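Local coordinates for protein Two-component sensor histidine kinase (Nostoc sp., PDB 6OZB) that binds the linear tetrapyrrole phycoerythrobilin in a GAF domain of a cyanobacterial phytochrome and probably serves light sensing in two-component signalling, at residues Ala24-Ser29 / Leu191-Ala196; Val101-Asp106 / Gly110-Ser115. The protein carries 1 engineered substitution. One frame throughout, in Å; residues are numbered along the deposited sequence.

Contact 1 of 2, residues Ala24-Ser29 / Leu191-Ala196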
loop_
_atom_site.group_PDB
_atom_site.type_symbol
_atom_site.label_atom_id
_atom_site.label_comp_id
_atom_site.label_asym_id
_atom_site.label_seq_id
_atom_site.Cartn_x
_atom_site.Cartn_y
_atom_site.Cartn_z
ATOM N N ALA C 24 -30.425 20.058 13.225
ATOM C CA ALA C 24 -31.139 21.048 14.020
ATOM C C ALA C 24 -31.043 22.415 13.358
ATOM O O ALA C 24 -32.019 23.168 13.345
ATOM C CB ALA C 24 -30.598 21.103 15.431
ATOM N N ARG C 25 -29.873 22.737 12.806
ATOM C CA ARG C 25 -29.682 24.012 12.135
ATOM C C ARG C 25 -30.504 24.134 10.860
ATOM O O ARG C 25 -31.025 25.209 10.534
ATOM C CB ARG C 25 -28.213 24.233 11.808
ATOM C CG ARG C 25 -27.381 24.465 13.051
ATOM C CD ARG C 25 -25.932 24.646 12.703
ATOM N NE ARG C 25 -25.195 24.341 13.909
ATOM C CZ ARG C 25 -24.353 23.320 14.042
ATOM N NH1 ARG C 25 -24.042 22.491 13.024
ATOM N NH2 ARG C 25 -23.801 23.138 15.210
ATOM N N ILE C 26 -30.578 23.041 10.114
ATOM C CA ILE C 26 -31.433 23.005 8.924
ATOM C C ILE C 26 -32.887 23.265 9.321
ATOM O O ILE C 26 -33.551 24.133 8.766
ATOM C CB ILE C 26 -31.352 21.638 8.203
ATOM C CG1 ILE C 26 -29.964 21.377 7.649
ATOM C CG2 ILE C 26 -32.387 21.573 7.040
ATOM C CD1 ILE C 26 -29.786 19.925 7.178
ATOM N N ARG C 27 -33.350 22.564 10.345
ATOM C CA ARG C 27 -34.736 22.662 10.801
ATOM C C ARG C 27 -35.096 24.040 11.326
ATOM O O ARG C 27 -36.251 24.463 11.238
ATOM C CB ARG C 27 -34.974 21.605 11.847
ATOM C CG ARG C 27 -34.886 20.173 11.277
ATOM C CD ARG C 27 -35.253 19.234 12.347
ATOM N NE ARG C 27 -34.926 17.849 12.057
ATOM C CZ ARG C 27 -35.040 16.885 12.958
ATOM N NH1 ARG C 27 -35.496 17.158 14.178
ATOM N NH2 ARG C 27 -34.729 15.647 12.628
ATOM N N GLN C 28 -34.112 24.747 11.870
ATOM C CA GLN C 28 -34.314 26.117 12.342
ATOM C C GLN C 28 -34.230 27.172 11.210
ATOM O O GLN C 28 -34.313 28.371 11.478
ATOM C CB GLN C 28 -33.291 26.441 13.435
ATOM C CG GLN C 28 -33.510 25.614 14.703
ATOM C CD GLN C 28 -32.401 25.789 15.727
ATOM O OE1 GLN C 28 -31.321 26.299 15.420
ATOM N NE2 GLN C 28 -32.652 25.328 16.947
ATOM N N SER C 29 -34.044 26.705 9.978
ATOM C CA SER C 29 -33.942 27.545 8.780
ATOM C C SER C 29 -32.787 28.549 8.783
ATOM O O SER C 29 -32.899 29.650 8.243
ATOM C CB SER C 29 -35.260 28.303 8.585
ATOM O OG SER C 29 -36.331 27.400 8.313
ATOM N N LEU C 191 -24.073 17.484 5.144
ATOM C CA LEU C 191 -23.929 18.829 4.588
ATOM C C LEU C 191 -24.559 18.929 3.208
ATOM O O LEU C 191 -25.178 19.937 2.858
ATOM C CB LEU C 191 -22.446 19.232 4.508
ATOM C CG LEU C 191 -21.735 19.613 5.798
ATOM C CD1 LEU C 191 -20.243 19.788 5.514
ATOM C CD2 LEU C 191 -22.339 20.916 6.358
ATOM N N ALA C 192 -24.417 17.868 2.429
ATOM C CA ALA C 192 -25.001 17.798 1.104
ATOM C C ALA C 192 -26.512 17.987 1.188
ATOM O O ALA C 192 -27.122 18.571 0.274
ATOM C CB ALA C 192 -24.671 16.498 0.462
ATOM N N VAL C 193 -27.119 17.446 2.246
ATOM C CA VAL C 193 -28.556 17.647 2.454
ATOM C C VAL C 193 -28.868 19.124 2.757
ATOM O O VAL C 193 -29.813 19.679 2.201
ATOM C CB VAL C 193 -29.101 16.764 3.601
ATOM C CG1 VAL C 193 -30.513 17.200 4.018
ATOM C CG2 VAL C 193 -29.081 15.340 3.200
ATOM N N ALA C 194 -28.080 19.758 3.616
ATOM C CA ALA C 194 -28.287 21.170 3.917
ATOM C C ALA C 194 -28.145 21.999 2.641
ATOM O O ALA C 194 -28.920 22.911 2.380
ATOM C CB ALA C 194 -27.300 21.653 4.986
ATOM N N ILE C 195 -27.115 21.706 1.857
ATOM C CA ILE C 195 -26.918 22.428 0.608
ATOM C C ILE C 195 -28.078 22.235 -0.373
ATOM O O ILE C 195 -28.605 23.206 -0.938
ATOM C CB ILE C 195 -25.577 22.010 -0.037
ATOM C CG1 ILE C 195 -24.423 22.380 0.885
ATOM C CG2 ILE C 195 -25.426 22.672 -1.386
ATOM C CD1 ILE C 195 -23.151 21.522 0.628
ATOM N N ALA C 196 -28.511 20.996 -0.586
ATOM C CA ALA C 196 -29.657 20.757 -1.453
ATOM C C ALA C 196 -30.930 21.476 -0.999
ATOM O O ALA C 196 -31.708 21.972 -1.825
ATOM C CB ALA C 196 -29.938 19.283 -1.555
#
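Ile26, in the last turn of helix 12-27, faces Ala194 on helix 178-201, and their CA atoms stand 6.2 Å apart, the closest pair of CA atoms between the two segments. The isoleucine spans that gap with one branch. Its CG1 lies anti to the carbonyl carbon (chi1 -65°) and the chain then runs on extended, which carries CD1 over the backbone of the other helix. There CD1 meets Ala194 CB at 3.7 Å and Ala194 CA at 3.8 Å, while CG1 lies alongside the same methyl. Farther out, CD1 also comes to 4.2 Å from Val193 CG1, at the solvent-facing margin. Alanine suits its place because a single methyl lets the longer isoleucine come close to the helix backbone. Were Ile26 an alanine, the methyls of Ala194 and Val193 would probably lose their apolar partner and a gap would open between the helices. Ser29 takes a positive phi and ends helix 12-27 in a Schellman motif. Neighbouring Arg25 turns to helix 32-47, where it forms a salt bridge with Glu42. Wholly apolar and burying just 99 Å², the contact rests on shape and hydrophobic cover, with nothing directional between the two segments to set their register.

Contact 2 of 2, residues Val101-Asp106 / Gly110-Ser115. With PEB (phycoerythrobilin), chain F.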
loop_
_atom_site.group_PDB
_atom_site.type_symbol
_atom_site.label_atom_id
_atom_site.label_comp_id
_atom_site.label_asym_id
_atom_site.label_seq_id
_atom_site.Cartn_x
_atom_site.Cartn_y
_atom_site.Cartn_z
ATOM N N VAL C 101 -13.645 9.796 -4.253
ATOM C CA VAL C 101 -12.570 9.308 -3.423
ATOM C C VAL C 101 -12.369 10.152 -2.142
ATOM O O VAL C 101 -12.505 11.381 -2.165
ATOM C CB VAL C 101 -11.259 9.260 -4.255
ATOM C CG1 VAL C 101 -10.643 10.643 -4.388
ATOM C CG2 VAL C 101 -10.284 8.320 -3.637
ATOM N N ARG C 102 -12.072 9.465 -1.040
ATOM C CA ARG C 102 -11.602 10.067 0.204
ATOM C C ARG C 102 -10.111 9.787 0.246
ATOM O O ARG C 102 -9.695 8.689 -0.103
ATOM C CB ARG C 102 -12.322 9.490 1.415
ATOM C CG ARG C 102 -13.857 9.760 1.430
ATOM C CD ARG C 102 -14.638 8.786 0.577
ATOM N NE ARG C 102 -14.410 7.397 0.953
ATOM C CZ ARG C 102 -15.058 6.755 1.922
ATOM N NH1 ARG C 102 -15.970 7.376 2.670
ATOM N NH2 ARG C 102 -14.755 5.502 2.173
ATOM N N SER C 103 -9.311 10.772 0.647
ATOM C CA SER C 103 -7.856 10.656 0.562
ATOM C C SER C 103 -7.172 10.990 1.869
ATOM O O SER C 103 -7.496 11.994 2.482
ATOM C CB SER C 103 -7.310 11.593 -0.502
ATOM O OG SER C 103 -7.796 11.302 -1.796
ATOM N N ILE C 104 -6.222 10.137 2.265
ATOM C CA ILE C 104 -5.386 10.322 3.441
ATOM C C ILE C 104 -3.929 10.460 3.003
ATOM O O ILE C 104 -3.379 9.506 2.494
ATOM C CB ILE C 104 -5.484 9.116 4.396
ATOM C CG1 ILE C 104 -6.925 8.874 4.865
ATOM C CG2 ILE C 104 -4.520 9.266 5.560
ATOM C CD1 ILE C 104 -7.181 7.435 5.333
ATOM N N VAL C 105 -3.306 11.620 3.227
ATOM C CA VAL C 105 -1.891 11.803 2.909
ATOM C C VAL C 105 -1.089 11.689 4.182
ATOM O O VAL C 105 -1.373 12.360 5.162
ATOM C CB VAL C 105 -1.607 13.169 2.219
ATOM C CG1 VAL C 105 -0.147 13.309 1.894
ATOM C CG2 VAL C 105 -2.430 13.285 0.948
ATOM N N ASP C 106 -0.070 10.831 4.141
ATOM C CA ASP C 106 0.832 10.613 5.245
ATOM C C ASP C 106 2.210 11.084 4.799
ATOM O O ASP C 106 2.933 10.394 4.065
ATOM C CB ASP C 106 0.816 9.150 5.642
ATOM C CG ASP C 106 1.600 8.887 6.908
ATOM O OD1 ASP C 106 1.004 8.992 8.004
ATOM O OD2 ASP C 106 2.799 8.546 6.795
ATOM N N GLY C 110 5.347 9.288 2.729
ATOM C CA GLY C 110 5.204 9.710 1.338
ATOM C C GLY C 110 4.092 8.997 0.604
ATOM O O GLY C 110 4.137 8.873 -0.627
ATOM N N MET C 111 3.091 8.536 1.352
ATOM C CA MET C 111 2.010 7.737 0.787
ATOM C C MET C 111 0.657 8.448 0.897
ATOM O O MET C 111 0.419 9.232 1.812
ATOM C CB MET C 111 1.918 6.380 1.472
ATOM C CG MET C 111 3.226 5.606 1.527
ATOM S SD MET C 111 3.803 5.003 -0.087
ATOM C CE MET C 111 2.682 3.623 -0.396
ATOM N N ILE C 112 -0.228 8.137 -0.043
ATOM C CA ILE C 112 -1.611 8.635 0.005
ATOM C C ILE C 112 -2.513 7.415 -0.061
ATOM O O ILE C 112 -2.270 6.501 -0.848
ATOM C CB ILE C 112 -1.927 9.607 -1.151
ATOM C CG1 ILE C 112 -3.404 10.032 -1.090
ATOM C CG2 ILE C 112 -1.638 8.967 -2.505
ATOM C CD1 ILE C 112 -3.769 11.170 -2.105
ATOM N N GLY C 113 -3.520 7.381 0.801
ATOM C CA GLY C 113 -4.451 6.285 0.856
ATOM C C GLY C 113 -5.781 6.754 0.333
ATOM O O GLY C 113 -6.281 7.793 0.768
ATOM N N GLN C 114 -6.381 5.974 -0.554
ATOM C CA GLN C 114 -7.602 6.409 -1.199
ATOM C C GLN C 114 -8.646 5.338 -1.127
ATOM O O GLN C 114 -8.374 4.134 -1.279
ATOM C CB GLN C 114 -7.307 6.827 -2.637
ATOM C CG GLN C 114 -6.520 8.152 -2.650
ATOM C CD GLN C 114 -6.337 8.750 -4.022
ATOM O OE1 GLN C 114 -5.981 8.065 -4.987
ATOM N NE2 GLN C 114 -6.608 10.053 -4.127
ATOM N N SER C 115 -9.858 5.793 -0.849
ATOM C CA SER C 115 -10.987 4.899 -0.654
ATOM C C SER C 115 -12.160 5.475 -1.416
ATOM O O SER C 115 -12.621 6.557 -1.082
ATOM C CB SER C 115 -11.321 4.756 0.834
ATOM O OG SER C 115 -12.493 4.013 1.020
HETATM C CHC PEB F . -5.311 20.891 -2.717
HETATM N NC PEB F . -4.264 18.967 -3.981
HETATM C C1C PEB F . -4.495 17.654 -4.254
HETATM C C2C PEB F . -5.646 17.245 -3.630
HETATM C C3C PEB F . -6.163 18.328 -2.953
HETATM C C4C PEB F . -5.283 19.408 -3.185
HETATM C CMC PEB F . -7.460 18.231 -2.171
HETATM C CAC PEB F . -6.197 15.783 -3.733
HETATM C CBC PEB F . -5.389 14.836 -2.862
HETATM C CGC PEB F . -5.840 14.994 -1.433
HETATM O O1C PEB F . -7.057 14.793 -1.159
HETATM O O2C PEB F . -5.018 15.310 -0.520
HETATM N ND PEB F . -5.746 20.471 -0.363
HETATM C C1D PEB F . -6.252 21.123 -1.641
HETATM C C2D PEB F . -6.260 22.539 -1.304
HETATM C C3D PEB F . -5.800 22.761 -0.024
HETATM C C4D PEB F . -5.484 21.547 0.633
HETATM C CMD PEB F . -6.630 23.646 -2.329
HETATM C CAD PEB F . -5.562 24.163 0.565
HETATM C CBD PEB F . -5.945 24.408 1.856
HETATM O OD PEB F . -5.084 21.378 1.775
HETATM N NA PEB F . -0.378 21.008 -6.461
HETATM C C1A PEB F . 0.096 22.348 -6.424
HETATM C C2A PEB F . 0.951 22.608 -7.637
HETATM C C3A PEB F . 0.963 21.331 -8.462
HETATM C C4A PEB F . 0.096 20.343 -7.656
HETATM C CMA PEB F . 0.468 23.849 -8.451
HETATM C CBA PEB F . 3.304 21.576 -9.497
HETATM O OA PEB F . -0.184 23.146 -5.545
HETATM C CHA PEB F . -0.060 19.039 -8.025
HETATM C CAA PEB F . 2.312 20.666 -8.747
HETATM N NB PEB F . -2.013 18.343 -6.284
HETATM C C1B PEB F . -0.974 18.067 -7.285
HETATM C C2B PEB F . -0.896 16.652 -7.562
HETATM C C3B PEB F . -1.874 16.012 -6.735
HETATM C C4B PEB F . -2.606 17.046 -5.920
HETATM C CHB PEB F . -3.616 16.695 -5.060
HETATM C CMB PEB F . 0.041 16.014 -8.537
HETATM C CAB PEB F . -2.153 14.525 -6.674
HETATM C CBB PEB F . -1.412 13.937 -5.493
HETATM C CGB PEB F . -1.612 12.425 -5.611
HETATM O O1B PEB F . -2.786 11.968 -5.481
HETATM O O2B PEB F . -0.636 11.677 -5.863
#
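Arg102 grips Ser115 side-on with two nitrogens. Its chain, bent at chi2 (82°) and chi3, folds back so that NE reaches Ser115 O at 2.8 Å and NH2 reaches Ser115 OG at 2.9 Å, both acceptors lying close to the guanidinium plane. Ser115 O also accepts from Arg102 N, at 3.0 Å and from the other face of the carbonyl, so one oxygen is held by two donors of the same residue. The length of arginine lets NE turn back to the backbone oxygen, and the short serine side chain places OG for NH2; NH1 goes on to Gln185. On the other face of the sheet, Gln114 NE2 donates to Ser103 OG at 2.9 Å, nearly straight (167°) and in the amide plane, while Gln114 OE1 takes Arg133. Backbone bonds continue along the strands through the pairs Ile104-Gly113 and Asp106-Met111. Beyond the polar groups, Val101 CG2 packs on Gln114 CB at 3.5 Å, and Val105 CG2 touches Ile112 CD1 at 3.9 Å. Val105 and Ile112, both beta-branched, suit their strands. Together with Ser103 they border the bilin's propionates: Ile112 CD1 lies 3.6 Å from PEB O1B, and Ser103 CB 3.3 Å from PEB O1C. Gly110, with positive phi, and Met111 both face Asp106, a G1 beta bulge in an antiparallel hairpin that lines the chromophore pocket of this GAF domain.

Contacts 1 and 2 lie on opposite sides of the chain's centre, their own centres 29 Å apart and their nearest atoms about 13 Å apart, so neither touches the other. Contact 1 pairs helices from near the two ends of the chain and encloses in sequence the hairpin of contact 2. Helix 178-201 gives them an indirect connection: it supplies 191-196 to contact 1, and earlier along it Gln185 accepts a hydrogen bond from Arg102 of contact 2. Phycoerythrobilin belongs to contact 2, where carbons of Ser103, Val105 and Ile112 approach its propionate oxygens; the bilin's hydrogen bonds include those with Arg133, His139 and the backbone N of Asp136. Contact 1 is helix packing at the periphery.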